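Local structure of histone-lysine N-methyltransferase, H3 lysine-9 specific SUVH6 (Arabidopsis thaliana, 6A5K) at residues N123-Q132 against M210-G222. The protein methylates histone H3 at its H3K9 site using S-adenosylmethionine and probably reads methylated non-CG DNA through its SRA domain. The protein carries 1 engineered substitution. Numbering follows the deposited sequence.
Sequences NSDVLTYTGQ and MNVFKFQLRRIPG
Asp125 and Arg218 meet where strand 126-130 begins beside the far end of strand 211-219, and they illustrate how one long side chain can serve both flanking strands, 126-130 and 190-205, in the antiparallel part of a mixed sheet. CB of Arg218 lies 4.1 Å from Asp125 O; CG, set anti to the backbone N (chi1 -176°), runs alongside the aspartate at 3.4 Å from Asp125 OD2, and CD follows the same oxygen. The chain then bends at chi3 (-59°), sending NE to a salt bridge with Glu199 of strand 190-205. NH1 donates a bent hydrogen bond to Asp125 OD2, 3.1 Å long and part of a salt bridge, reaching the syn side but tilted out of the carboxylate plane, the two planar groups standing 62° apart. Val126 CG2 sits over one guanidinium face, offset toward its rim, 3.5 Å from NH1 and also near CZ and NH2. A water donates to Asp125 OD1 and weakly accepts from NH1. Replacing Arg218 by an alanine is likely to leave the carboxylates of Asp125 and Glu199 without their shared cation and Val126 CG2 without the flat group it covers.

Behind this charged end the backbones pair regularly: Leu127 and Leu217 exchange two hydrogen bonds, as do Tyr129 and Phe215, and Gly131 N closes the run on Phe213 O at 2.6 Å. On the face opposite Arg218, Leu217 CD1 touches Leu127 CD2 (3.8 Å) and Tyr129 CB, while the Phe215 ring turns its edge to Tyr129 O and Gly131 CA. Leu161 of helix 156-167 touches Tyr129 and Phe215, and Ile111 of strand 105-113 touches Tyr129 and Leu217. The result is an antiparallel pair in the strongly curved, mixed beta-sheet of the SRA domain, its apolar side turned toward helix 156-167 and strand 105-113, its more polar side facing the other way.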
loop_
_atom_site.group_PDB
_atom_site.type_symbol
_atom_site.label_atom_id
_atom_site.label_comp_id
_atom_site.label_asym_id
_atom_site.label_seq_id
_atom_site.Cartn_x
_atom_site.Cartn_y
_atom_site.Cartn_z
ATOM N N ASN A 123 -0.540 29.333 2.960
ATOM C CA ASN A 123 -1.435 29.369 1.810
ATOM C C ASN A 123 -1.850 27.979 1.333
ATOM O O ASN A 123 -2.366 27.831 0.226
ATOM C CB ASN A 123 -0.777 30.122 0.652
ATOM C CG ASN A 123 -0.659 31.610 0.913
ATOM O OD1 ASN A 123 -0.757 32.063 2.054
ATOM N ND2 ASN A 123 -0.450 32.382 -0.149
ATOM N N SER A 124 -1.632 26.964 2.169
ATOM C CA SER A 124 -1.788 25.571 1.752
ATOM C C SER A 124 -3.222 25.185 1.358
ATOM O O SER A 124 -3.425 24.172 0.692
ATOM C CB SER A 124 -1.285 24.631 2.858
ATOM O OG SER A 124 -2.130 24.660 3.998
ATOM N N ASP A 125 -4.207 25.988 1.745
ATOM C CA ASP A 125 -5.588 25.713 1.354
ATOM C C ASP A 125 -5.927 26.282 -0.025
ATOM O O ASP A 125 -7.005 26.018 -0.561
ATOM C CB ASP A 125 -6.564 26.268 2.395
ATOM C CG ASP A 125 -6.382 27.755 2.634
ATOM O OD1 ASP A 125 -5.228 28.236 2.569
ATOM O OD2 ASP A 125 -7.396 28.444 2.889
ATOM N N VAL A 126 -5.002 27.045 -0.600
ATOM C CA VAL A 126 -5.231 27.706 -1.885
ATOM C C VAL A 126 -4.514 26.989 -3.037
ATOM O O VAL A 126 -3.374 26.551 -2.907
ATOM C CB VAL A 126 -4.778 29.182 -1.838
ATOM C CG1 VAL A 126 -5.035 29.874 -3.168
ATOM C CG2 VAL A 126 -5.495 29.916 -0.716
ATOM N N LEU A 127 -5.201 26.878 -4.166
ATOM C CA LEU A 127 -4.695 26.161 -5.328
ATOM C C LEU A 127 -5.016 26.956 -6.592
ATOM O O LEU A 127 -6.133 27.433 -6.747
ATOM C CB LEU A 127 -5.321 24.759 -5.374
ATOM C CG LEU A 127 -5.103 23.780 -6.526
ATOM C CD1 LEU A 127 -5.200 22.360 -5.994
ATOM C CD2 LEU A 127 -6.111 23.990 -7.637
ATOM N N THR A 128 -4.045 27.125 -7.483
ATOM C CA THR A 128 -4.332 27.719 -8.788
ATOM C C THR A 128 -4.275 26.640 -9.858
ATOM O O THR A 128 -3.317 25.877 -9.935
ATOM C CB THR A 128 -3.353 28.853 -9.155
ATOM O OG1 THR A 128 -2.078 28.291 -9.474
ATOM C CG2 THR A 128 -3.209 29.843 -8.015
ATOM N N TYR A 129 -5.311 26.587 -10.684
ATOM C CA TYR A 129 -5.484 25.508 -11.641
ATOM C C TYR A 129 -5.601 26.059 -13.059
ATOM O O TYR A 129 -6.336 27.012 -13.293
ATOM C CB TYR A 129 -6.725 24.690 -11.286
ATOM C CG TYR A 129 -7.044 23.614 -12.286
ATOM C CD1 TYR A 129 -6.330 22.417 -12.300
ATOM C CD2 TYR A 129 -8.055 23.787 -13.219
ATOM C CE1 TYR A 129 -6.621 21.426 -13.219
ATOM C CE2 TYR A 129 -8.348 22.803 -14.139
ATOM C CZ TYR A 129 -7.631 21.625 -14.136
ATOM O OH TYR A 129 -7.930 20.652 -15.062
ATOM N N THR A 130 -4.885 25.460 -14.006
ATOM C CA THR A 130 -4.918 25.942 -15.384
ATOM C C THR A 130 -5.925 25.156 -16.227
ATOM O O THR A 130 -5.956 23.927 -16.199
ATOM C CB THR A 130 -3.532 25.871 -16.027
ATOM O OG1 THR A 130 -2.595 26.556 -15.188
ATOM C CG2 THR A 130 -3.545 26.526 -17.406
ATOM N N GLY A 131 -6.736 25.889 -16.985
ATOM C CA GLY A 131 -7.899 25.343 -17.659
ATOM C C GLY A 131 -7.662 24.471 -18.877
ATOM O O GLY A 131 -6.518 24.180 -19.239
ATOM N N GLN A 132 -8.775 24.091 -19.511
ATOM C CA GLN A 132 -8.851 23.080 -20.570
ATOM C C GLN A 132 -7.997 21.868 -20.237
ATOM O O GLN A 132 -8.386 21.045 -19.405
ATOM C CB GLN A 132 -8.450 23.656 -21.935
ATOM C CG GLN A 132 -7.584 22.709 -22.763
ATOM C CD GLN A 132 -7.314 23.223 -24.164
ATOM O OE1 GLN A 132 -8.153 23.086 -25.055
ATOM N NE2 GLN A 132 -6.142 23.820 -24.366
HETATM N N MSE A 210 -0.348 31.184 -26.222
HETATM C CA MSE A 210 -1.750 31.410 -26.531
HETATM C C MSE A 210 -2.573 31.530 -25.247
HETATM O O MSE A 210 -2.077 31.286 -24.151
HETATM C CB MSE A 210 -2.283 30.283 -27.419
HETATM C CG MSE A 210 -3.275 30.732 -28.478
HETATM SE SE MSE A 210 -2.535 31.857 -29.900
HETATM C CE MSE A 210 -0.748 31.082 -30.028
ATOM N N ASN A 211 -3.836 31.897 -25.409
ATOM C CA ASN A 211 -4.721 32.264 -24.309
ATOM C C ASN A 211 -5.197 31.088 -23.446
ATOM O O ASN A 211 -5.635 30.069 -23.978
ATOM C CB ASN A 211 -5.918 32.997 -24.902
ATOM C CG ASN A 211 -6.570 33.934 -23.932
ATOM O OD1 ASN A 211 -7.197 33.493 -22.978
ATOM N ND2 ASN A 211 -6.437 35.238 -24.169
ATOM N N VAL A 212 -5.116 31.226 -22.120
ATOM C CA VAL A 212 -5.595 30.177 -21.216
ATOM C C VAL A 212 -6.407 30.706 -20.027
ATOM O O VAL A 212 -6.248 31.849 -19.601
ATOM C CB VAL A 212 -4.428 29.332 -20.644
ATOM C CG1 VAL A 212 -3.657 28.639 -21.761
ATOM C CG2 VAL A 212 -3.505 30.196 -19.792
ATOM N N PHE A 213 -7.266 29.849 -19.489
ATOM C CA PHE A 213 -8.024 30.169 -18.285
ATOM C C PHE A 213 -7.341 29.624 -17.040
ATOM O O PHE A 213 -6.816 28.509 -17.045
ATOM C CB PHE A 213 -9.451 29.615 -18.374
ATOM C CG PHE A 213 -10.285 30.269 -19.430
ATOM C CD1 PHE A 213 -10.381 29.720 -20.700
ATOM C CD2 PHE A 213 -10.967 31.443 -19.160
ATOM C CE1 PHE A 213 -11.150 30.330 -21.675
ATOM C CE2 PHE A 213 -11.736 32.059 -20.134
ATOM C CZ PHE A 213 -11.828 31.502 -21.391
ATOM N N LYS A 214 -7.358 30.415 -15.973
ATOM C CA LYS A 214 -6.835 29.980 -14.687
ATOM C C LYS A 214 -7.892 30.199 -13.609
ATOM O O LYS A 214 -8.659 31.156 -13.671
ATOM C CB LYS A 214 -5.546 30.726 -14.344
ATOM C CG LYS A 214 -4.417 30.475 -15.334
ATOM C CD LYS A 214 -3.096 30.248 -14.625
ATOM C CE LYS A 214 -2.006 29.861 -15.610
ATOM N NZ LYS A 214 -0.750 29.453 -14.916
ATOM N N PHE A 215 -7.920 29.305 -12.626
ATOM C CA PHE A 215 -8.952 29.290 -11.595
ATOM C C PHE A 215 -8.290 29.247 -10.224
ATOM O O PHE A 215 -7.305 28.537 -10.036
ATOM C CB PHE A 215 -9.881 28.072 -11.763
ATOM C CG PHE A 215 -10.554 27.993 -13.109
ATOM C CD1 PHE A 215 -9.883 27.469 -14.208
ATOM C CD2 PHE A 215 -11.865 28.422 -13.271
ATOM C CE1 PHE A 215 -10.501 27.387 -15.446
ATOM C CE2 PHE A 215 -12.494 28.344 -14.504
ATOM C CZ PHE A 215 -11.809 27.829 -15.595
ATOM N N GLN A 216 -8.818 29.997 -9.264
ATOM C CA GLN A 216 -8.336 29.869 -7.895
ATOM C C GLN A 216 -9.348 29.103 -7.058
ATOM O O GLN A 216 -10.517 29.465 -7.011
ATOM C CB GLN A 216 -8.061 31.240 -7.268
ATOM C CG GLN A 216 -7.733 31.168 -5.786
ATOM C CD GLN A 216 -7.338 32.507 -5.215
ATOM O OE1 GLN A 216 -6.313 33.071 -5.591
ATOM N NE2 GLN A 216 -8.147 33.027 -4.303
ATOM N N LEU A 217 -8.891 28.039 -6.409
ATOM C CA LEU A 217 -9.734 27.245 -5.526
ATOM C C LEU A 217 -9.214 27.318 -4.097
ATOM O O LEU A 217 -8.012 27.455 -3.874
ATOM C CB LEU A 217 -9.793 25.784 -5.981
ATOM C CG LEU A 217 -10.395 25.463 -7.354
ATOM C CD1 LEU A 217 -9.385 25.700 -8.473
ATOM C CD2 LEU A 217 -10.928 24.033 -7.402
ATOM N N ARG A 218 -10.124 27.228 -3.132
ATOM C CA ARG A 218 -9.745 27.226 -1.725
ATOM C C ARG A 218 -10.387 26.040 -1.012
ATOM O O ARG A 218 -11.580 25.771 -1.167
ATOM C CB ARG A 218 -10.139 28.543 -1.042
ATOM C CG ARG A 218 -9.681 28.635 0.409
ATOM C CD ARG A 218 -10.138 29.936 1.068
ATOM N NE ARG A 218 -9.638 31.115 0.364
ATOM C CZ ARG A 218 -8.493 31.728 0.649
ATOM N NH1 ARG A 218 -7.719 31.273 1.625
ATOM N NH2 ARG A 218 -8.118 32.795 -0.044
ATOM N N ARG A 219 -9.578 25.340 -0.230
ATOM C CA ARG A 219 -10.022 24.132 0.448
ATOM C C ARG A 219 -11.092 24.431 1.492
ATOM O O ARG A 219 -10.970 25.373 2.273
ATOM C CB ARG A 219 -8.829 23.435 1.098
ATOM C CG ARG A 219 -9.044 21.961 1.388
ATOM C CD ARG A 219 -7.720 21.305 1.715
ATOM N NE ARG A 219 -7.824 19.854 1.818
ATOM C CZ ARG A 219 -7.750 19.176 2.960
ATOM N NH1 ARG A 219 -7.572 19.815 4.109
ATOM N NH2 ARG A 219 -7.843 17.855 2.953
ATOM N N ILE A 220 -12.149 23.627 1.491
ATOM C CA ILE A 220 -13.224 23.782 2.464
ATOM C C ILE A 220 -12.738 23.393 3.859
ATOM O O ILE A 220 -12.206 22.304 4.048
ATOM C CB ILE A 220 -14.451 22.936 2.069
ATOM C CG1 ILE A 220 -15.072 23.486 0.779
ATOM C CG2 ILE A 220 -15.479 22.903 3.195
ATOM C CD1 ILE A 220 -16.073 22.553 0.153
ATOM N N PRO A 221 -12.907 24.299 4.836
ATOM C CA PRO A 221 -12.458 24.065 6.214
ATOM C C PRO A 221 -13.081 22.821 6.827
ATOM O O PRO A 221 -14.160 22.408 6.403
ATOM C CB PRO A 221 -12.927 25.323 6.955
ATOM C CG PRO A 221 -13.033 26.365 5.896
ATOM C CD PRO A 221 -13.477 25.646 4.663
ATOM N N GLY A 222 -12.390 22.221 7.794
ATOM C CA GLY A 222 -12.936 21.107 8.549
ATOM C C GLY A 222 -12.524 19.719 8.089
ATOM O O GLY A 222 -12.953 18.722 8.669
HETATM O O HOH W 1 -4.565 30.804 2.706
#